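Glucose-inhibited division protein A-related protein, probable oxidoreductase (Thermus thermophilus, PDB 2CUL) binds flavin-adenine dinucleotide in a Rossmann-type fold and is probably an oxidoreductase related to glucose-inhibited division protein A. Local coordinates at residues P49-G53 with S54-R58; E79-R82 with P83-L86; K221-A224 with E225-H229. All coordinates share one frame; numbering follows the deposited sequence.

All three contacts are local, each joining two adjoining pieces of chain, and they follow one another in series without nesting or crossing. From the N terminus, the chain passes strand 29-33 and a long loop before contact 1, where 49-53 turns into helix 55-59 and the helix start is capped. Contact 2 closes the short loop between helix 67-79 and strand 84-97, which pairs beside strand 29-33. Contact 3 is a stretch of the C-terminal helix 213-230. Helix 13-24 is common ground, touched by side chains from all three. Contacts 1 and 3 also meet directly, P52 O lying 4.1 Å from K221 NZ in simple packing.

Contact 1. Residues P49-G53 with S54-R58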
loop_
_atom_site.group_PDB
_atom_site.type_symbol
_atom_site.label_atom_id
_atom_site.label_comp_id
_atom_site.label_asym_id
_atom_site.label_seq_id
_atom_site.Cartn_x
_atom_site.Cartn_y
_atom_site.Cartn_z
ATOM N N PRO A 49 -15.716 4.130 -14.397
ATOM C CA PRO A 49 -16.319 3.281 -13.365
ATOM C C PRO A 49 -15.360 2.742 -12.304
ATOM O O PRO A 49 -14.169 2.555 -12.557
ATOM C CB PRO A 49 -16.949 2.164 -14.186
ATOM C CG PRO A 49 -15.934 1.970 -15.262
ATOM C CD PRO A 49 -15.599 3.395 -15.670
ATOM N N PHE A 50 -15.905 2.492 -11.117
ATOM C CA PHE A 50 -15.141 1.965 -9.994
ATOM C C PHE A 50 -15.715 0.613 -9.585
ATOM O O PHE A 50 -16.835 0.262 -9.960
ATOM C CB PHE A 50 -15.237 2.921 -8.804
ATOM C CG PHE A 50 -14.837 4.330 -9.121
ATOM C CD1 PHE A 50 -13.537 4.628 -9.509
ATOM C CD2 PHE A 50 -15.761 5.366 -9.024
ATOM C CE1 PHE A 50 -13.159 5.936 -9.791
ATOM C CE2 PHE A 50 -15.395 6.677 -9.304
ATOM C CZ PHE A 50 -14.093 6.963 -9.687
ATOM N N PRO A 51 -14.948 -0.175 -8.818
ATOM C CA PRO A 51 -15.460 -1.481 -8.390
ATOM C C PRO A 51 -16.681 -1.246 -7.503
ATOM O O PRO A 51 -16.635 -0.433 -6.584
ATOM C CB PRO A 51 -14.289 -2.069 -7.609
ATOM C CG PRO A 51 -13.090 -1.465 -8.288
ATOM C CD PRO A 51 -13.524 -0.024 -8.464
ATOM N N PRO A 52 -17.792 -1.949 -7.769
ATOM C CA PRO A 52 -19.002 -1.769 -6.960
ATOM C C PRO A 52 -18.814 -1.919 -5.449
ATOM O O PRO A 52 -18.234 -2.896 -4.976
ATOM C CB PRO A 52 -19.951 -2.820 -7.532
ATOM C CG PRO A 52 -19.548 -2.873 -8.976
ATOM C CD PRO A 52 -18.038 -2.884 -8.881
ATOM N N GLY A 53 -19.305 -0.931 -4.702
ATOM C CA GLY A 53 -19.221 -0.952 -3.249
ATOM C C GLY A 53 -17.848 -0.750 -2.637
ATOM O O GLY A 53 -17.690 -0.854 -1.421
ATOM N N SER A 54 -16.858 -0.449 -3.467
ATOM C CA SER A 54 -15.492 -0.252 -2.988
ATOM C C SER A 54 -15.284 1.065 -2.255
ATOM O O SER A 54 -16.084 1.992 -2.370
ATOM C CB SER A 54 -14.514 -0.308 -4.163
ATOM O OG SER A 54 -14.784 0.731 -5.094
ATOM N N LEU A 55 -14.192 1.136 -1.500
ATOM C CA LEU A 55 -13.836 2.352 -0.785
ATOM C C LEU A 55 -13.595 3.413 -1.854
ATOM O O LEU A 55 -13.935 4.580 -1.679
ATOM C CB LEU A 55 -12.552 2.139 0.022
ATOM C CG LEU A 55 -11.925 3.390 0.637
ATOM C CD1 LEU A 55 -12.844 3.964 1.706
ATOM C CD2 LEU A 55 -10.570 3.035 1.237
ATOM N N LEU A 56 -13.001 2.989 -2.966
ATOM C CA LEU A 56 -12.715 3.887 -4.078
ATOM C C LEU A 56 -14.003 4.546 -4.580
ATOM O O LEU A 56 -14.053 5.760 -4.768
ATOM C CB LEU A 56 -12.035 3.108 -5.213
ATOM C CG LEU A 56 -11.853 3.820 -6.557
ATOM C CD1 LEU A 56 -11.056 5.103 -6.373
ATOM C CD2 LEU A 56 -11.149 2.876 -7.533
ATOM N N GLU A 57 -15.047 3.744 -4.781
ATOM C CA GLU A 57 -16.326 4.268 -5.253
ATOM C C GLU A 57 -16.952 5.211 -4.228
ATOM O O GLU A 57 -17.458 6.279 -4.574
ATOM C CB GLU A 57 -17.294 3.119 -5.549
ATOM C CG GLU A 57 -18.682 3.578 -5.989
ATOM C CD GLU A 57 -19.573 2.432 -6.433
ATOM O OE1 GLU A 57 -19.820 1.515 -5.627
ATOM O OE2 GLU A 57 -20.029 2.453 -7.594
ATOM N N ARG A 58 -16.910 4.813 -2.962
ATOM C CA ARG A 58 -17.486 5.621 -1.891
ATOM C C ARG A 58 -16.785 6.964 -1.713
ATOM O O ARG A 58 -17.420 7.959 -1.363
ATOM C CB ARG A 58 -17.450 4.836 -0.577
ATOM C CG ARG A 58 -18.230 3.529 -0.634
ATOM C CD ARG A 58 -17.839 2.586 0.495
ATOM N NE ARG A 58 -18.400 1.251 0.302
ATOM C CZ ARG A 58 -19.572 0.845 0.779
ATOM N NH1 ARG A 58 -20.327 1.668 1.495
ATOM N NH2 ARG A 58 -19.992 -0.390 0.534
HETATM O O HOH W 1 -18.530 3.526 -10.525
HETATM O O HOH W 2 -19.549 0.736 -9.415
#
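S54 binds back to P51 at the start of helix 55-59, and this is the tight part of the contact. Its OG gives a 2.6 Å hydrogen bond to P51 O, on a lone pair in the carbonyl plane, while S54 N reaches the same oxygen from above that plane. OG sits between backbone N and carbonyl carbon (chi1 62°), placed to accept also from E57 N at 3.0 Å. Replacing S54 by alanine is likely to leave E57 N without its side-chain cap and P51 O with one donor fewer. Beside it F50 crosses L56 at about a right angle, CD1 3.5 Å from L56 CG, and L56 CD2 also touches P51 CD. The other side is wetter. E57, its chain extended, brings OE1 to G53 N at 2.7 Å on the syn side, and one water links E57 OE2 to F50 O. R58 grips G53 O side-on with NE (2.8 Å) and NH2, both from one face of the carbonyl, with G53 O lying close to the guanidinium plane. G53 takes a positive phi in the type II turn P51-S54. E17 of helix 13-24 accepts from the amides of L55 and L56. The whole is a beta turn leading into a serine N-cap.

Contact 2. Residues E79-R82 with P83-L86; sequences EGLR and PLHL
E79 and L86 meet across the mouth of the loop, E79 CG lying 4.2 Å from L86 CD2, a light apolar touch made by the aliphatic part of the glutamate. The carboxylate belongs elsewhere: E79 OE2 forms a salt bridge with K75 one turn back along helix 67-79. After G80 comes L81, whose carbonyl oxygen accepts from L84 N at 3.1 Å, the donor standing well above the carbonyl plane, and this bond closes a type I turn from L81 to L84. The two leucines on either end of the turn also pack together, CB to CB at 4.0 Å and L81 CD1 to L84 CD2 at 4.1 Å. With CG anti to the carbonyl carbon in L81 (chi1 -54°) and anti to the backbone N in L84 (chi1 176°), the two branches run obliquely across each other. Both continue into the protein: L81 rests on F20, A23 and Q24 of helix 13-24, and L84 on A19 of that helix. R82 and P83 take the two corner positions; the proline ring restricts phi at the second and sits close against R82, CD 3.2 Å from R82 CB. The chain directions before and after differ by 155°. The arrangement is a helix-to-strand connection by a type I turn, delivering strand 84-97 to its place beside strand 29-33 in the mixed sheet of the Rossmann-type fold.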
loop_
_atom_site.group_PDB
_atom_site.type_symbol
_atom_site.label_atom_id
_atom_site.label_comp_id
_atom_site.label_asym_id
_atom_site.label_seq_id
_atom_site.Cartn_x
_atom_site.Cartn_y
_atom_site.Cartn_z
ATOM N N GLU A 79 -11.424 6.053 8.793
ATOM C CA GLU A 79 -11.454 6.346 10.218
ATOM C C GLU A 79 -12.782 5.975 10.872
ATOM O O GLU A 79 -12.886 5.938 12.098
ATOM C CB GLU A 79 -11.122 7.825 10.441
ATOM C CG GLU A 79 -9.745 8.187 9.898
ATOM C CD GLU A 79 -9.458 9.675 9.900
ATOM O OE1 GLU A 79 -10.411 10.470 9.746
ATOM O OE2 GLU A 79 -8.272 10.046 10.035
ATOM N N GLY A 80 -13.786 5.677 10.053
ATOM C CA GLY A 80 -15.090 5.313 10.581
ATOM C C GLY A 80 -15.287 3.821 10.787
ATOM O O GLY A 80 -16.320 3.393 11.304
ATOM N N LEU A 81 -14.297 3.027 10.385
ATOM C CA LEU A 81 -14.363 1.575 10.525
ATOM C C LEU A 81 -13.837 1.150 11.898
ATOM O O LEU A 81 -12.646 1.259 12.179
ATOM C CB LEU A 81 -13.542 0.911 9.417
ATOM C CG LEU A 81 -13.909 1.343 7.994
ATOM C CD1 LEU A 81 -12.971 0.691 6.993
ATOM C CD2 LEU A 81 -15.354 0.969 7.704
ATOM N N ARG A 82 -14.736 0.654 12.741
ATOM C CA ARG A 82 -14.400 0.233 14.099
ATOM C C ARG A 82 -13.232 -0.745 14.263
ATOM O O ARG A 82 -12.352 -0.534 15.098
ATOM C CB ARG A 82 -15.644 -0.366 14.763
ATOM C CG ARG A 82 -16.864 0.532 14.705
ATOM C CD ARG A 82 -16.973 1.404 15.940
ATOM N NE ARG A 82 -17.269 0.616 17.133
ATOM C CZ ARG A 82 -18.366 -0.118 17.290
ATOM N NH1 ARG A 82 -19.281 -0.166 16.330
ATOM N NH2 ARG A 82 -18.552 -0.807 18.408
ATOM N N PRO A 83 -13.208 -1.831 13.475
ATOM C CA PRO A 83 -12.120 -2.812 13.592
ATOM C C PRO A 83 -10.783 -2.377 13.008
ATOM O O PRO A 83 -9.801 -3.115 13.081
ATOM C CB PRO A 83 -12.671 -4.038 12.859
ATOM C CG PRO A 83 -14.170 -3.822 12.858
ATOM C CD PRO A 83 -14.282 -2.351 12.615
ATOM N N LEU A 84 -10.746 -1.184 12.431
ATOM C CA LEU A 84 -9.526 -0.691 11.815
ATOM C C LEU A 84 -8.800 0.363 12.624
ATOM O O LEU A 84 -9.418 1.280 13.163
ATOM C CB LEU A 84 -9.841 -0.108 10.434
ATOM C CG LEU A 84 -8.670 0.535 9.682
ATOM C CD1 LEU A 84 -7.573 -0.500 9.441
ATOM C CD2 LEU A 84 -9.173 1.093 8.359
ATOM N N HIS A 85 -7.482 0.217 12.719
ATOM C CA HIS A 85 -6.673 1.215 13.404
ATOM C C HIS A 85 -5.683 1.764 12.390
ATOM O O HIS A 85 -4.751 1.070 11.981
ATOM C CB HIS A 85 -5.887 0.639 14.575
ATOM C CG HIS A 85 -5.164 1.686 15.364
ATOM N ND1 HIS A 85 -4.025 1.424 16.093
ATOM C CD2 HIS A 85 -5.428 3.003 15.538
ATOM C CE1 HIS A 85 -3.616 2.534 16.682
ATOM N NE2 HIS A 85 -4.450 3.507 16.362
ATOM N N LEU A 86 -5.913 3.003 11.975
ATOM C CA LEU A 86 -5.050 3.675 11.015
ATOM C C LEU A 86 -4.054 4.504 11.809
ATOM O O LEU A 86 -4.445 5.341 12.624
ATOM C CB LEU A 86 -5.889 4.583 10.109
ATOM C CG LEU A 86 -5.151 5.583 9.216
ATOM C CD1 LEU A 86 -4.220 4.850 8.254
ATOM C CD2 LEU A 86 -6.178 6.406 8.439
#

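Contact 3. Residues K221-A224 with E225-H229; sequences KRLA and EHLLH
E225 lies along the helix surface over the preceding turn, its CG 3.1 Å from K221 O, the same oxygen that accepts from E225 N at 2.9 Å. CG stands anti to the carbonyl carbon (chi1 -61°), which turns the extended chain back toward K221. There OE2 comes within 3.9 Å of K221 CE but stays 4.8 Å from NZ, so the opposite charges are near without pairing; the ammonium group of K221 instead makes a cation-pi contact with W21. A224 sits on the buried side of the helix, its methyl against W21 and L22 of helix 13-24. Its carbonyl oxygen accepts from L228 N at 2.9 Å, and L228 CG leans on that oxygen as well. L223 completes the inner face: its CD1 meets L227 CG at 3.7 Å and L227 CD1 at a like distance, the two leucines slanting past one another one turn apart. L223 O receives the straightest of the four backbone bonds, from L227 N (170° at the hydrogen). L223 reaches on to T18 and V118, and L227 to K116. Apolar packing of L223, A224 and L227 thus holds this helix against helix 13-24 and strand 116-119, while the K221-E225 pair probably contributes a mild attraction.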
loop_
_atom_site.group_PDB
_atom_site.type_symbol
_atom_site.label_atom_id
_atom_site.label_comp_id
_atom_site.label_asym_id
_atom_site.label_seq_id
_atom_site.Cartn_x
_atom_site.Cartn_y
_atom_site.Cartn_z
ATOM N N LYS A 221 -9.383 -5.828 -2.703
ATOM C CA LYS A 221 -10.570 -6.580 -2.313
ATOM C C LYS A 221 -10.310 -8.079 -2.461
ATOM O O LYS A 221 -10.726 -8.876 -1.620
ATOM C CB LYS A 221 -11.767 -6.176 -3.175
ATOM C CG LYS A 221 -13.054 -6.903 -2.800
ATOM C CD LYS A 221 -14.251 -6.357 -3.550
ATOM C CE LYS A 221 -15.535 -7.009 -3.063
ATOM N NZ LYS A 221 -16.726 -6.499 -3.796
ATOM N N ARG A 222 -9.619 -8.457 -3.535
ATOM C CA ARG A 222 -9.307 -9.863 -3.786
ATOM C C ARG A 222 -8.425 -10.412 -2.668
ATOM O O ARG A 222 -8.593 -11.552 -2.232
ATOM C CB ARG A 222 -8.600 -10.018 -5.137
ATOM C CG ARG A 222 -8.431 -11.463 -5.603
ATOM C CD ARG A 222 -8.014 -11.528 -7.071
ATOM N NE ARG A 222 -6.626 -11.126 -7.309
ATOM C CZ ARG A 222 -5.565 -11.897 -7.082
ATOM N NH1 ARG A 222 -5.717 -13.126 -6.603
ATOM N NH2 ARG A 222 -4.348 -11.443 -7.350
ATOM N N LEU A 223 -7.479 -9.601 -2.211
ATOM C CA LEU A 223 -6.604 -10.019 -1.126
ATOM C C LEU A 223 -7.428 -10.172 0.146
ATOM O O LEU A 223 -7.268 -11.140 0.885
ATOM C CB LEU A 223 -5.487 -8.993 -0.899
ATOM C CG LEU A 223 -4.707 -9.131 0.415
ATOM C CD1 LEU A 223 -4.060 -10.509 0.506
ATOM C CD2 LEU A 223 -3.655 -8.031 0.495
ATOM N N ALA A 224 -8.308 -9.208 0.399
ATOM C CA ALA A 224 -9.150 -9.260 1.592
ATOM C C ALA A 224 -9.976 -10.542 1.597
ATOM O O ALA A 224 -10.085 -11.219 2.621
ATOM C CB ALA A 224 -10.065 -8.038 1.647
ATOM N N GLU A 225 -10.555 -10.878 0.448
ATOM C CA GLU A 225 -11.363 -12.086 0.345
ATOM C C GLU A 225 -10.524 -13.333 0.593
ATOM O O GLU A 225 -10.992 -14.288 1.210
ATOM C CB GLU A 225 -12.032 -12.161 -1.025
ATOM C CG GLU A 225 -12.965 -10.988 -1.301
ATOM C CD GLU A 225 -13.596 -11.045 -2.679
ATOM O OE1 GLU A 225 -12.862 -11.287 -3.660
ATOM O OE2 GLU A 225 -14.821 -10.835 -2.783
ATOM N N HIS A 226 -9.283 -13.330 0.115
ATOM C CA HIS A 226 -8.408 -14.476 0.325
ATOM C C HIS A 226 -8.063 -14.631 1.804
ATOM O O HIS A 226 -8.141 -15.730 2.359
ATOM C CB HIS A 226 -7.112 -14.330 -0.478
ATOM C CG HIS A 226 -6.074 -15.349 -0.120
ATOM N ND1 HIS A 226 -6.228 -16.692 -0.388
ATOM C CD2 HIS A 226 -4.894 -15.229 0.533
ATOM C CE1 HIS A 226 -5.189 -17.355 0.086
ATOM N NE2 HIS A 226 -4.365 -16.492 0.651
ATOM N N LEU A 227 -7.680 -13.529 2.442
ATOM C CA LEU A 227 -7.316 -13.554 3.853
ATOM C C LEU A 227 -8.488 -13.960 4.738
ATOM O O LEU A 227 -8.302 -14.637 5.751
ATOM C CB LEU A 227 -6.786 -12.185 4.287
ATOM C CG LEU A 227 -5.456 -11.766 3.648
ATOM C CD1 LEU A 227 -5.096 -10.348 4.063
ATOM C CD2 LEU A 227 -4.366 -12.744 4.071
ATOM N N LEU A 228 -9.690 -13.540 4.363
ATOM C CA LEU A 228 -10.878 -13.886 5.135
ATOM C C LEU A 228 -11.082 -15.394 5.096
ATOM O O LEU A 228 -11.548 -15.997 6.065
ATOM C CB LEU A 228 -12.107 -13.175 4.569
ATOM C CG LEU A 228 -12.170 -11.681 4.890
ATOM C CD1 LEU A 228 -13.297 -11.015 4.111
ATOM C CD2 LEU A 228 -12.375 -11.506 6.390
ATOM N N HIS A 229 -10.724 -15.996 3.969
ATOM C CA HIS A 229 -10.847 -17.433 3.793
ATOM C C HIS A 229 -9.787 -18.138 4.636
ATOM O O HIS A 229 -10.063 -19.148 5.280
ATOM C CB HIS A 229 -10.672 -17.791 2.315
ATOM C CG HIS A 229 -10.742 -19.258 2.031
ATOM N ND1 HIS A 229 -9.819 -20.157 2.523
ATOM C CD2 HIS A 229 -11.624 -19.986 1.305
ATOM C CE1 HIS A 229 -10.129 -21.373 2.110
ATOM N NE2 HIS A 229 -11.220 -21.297 1.370
#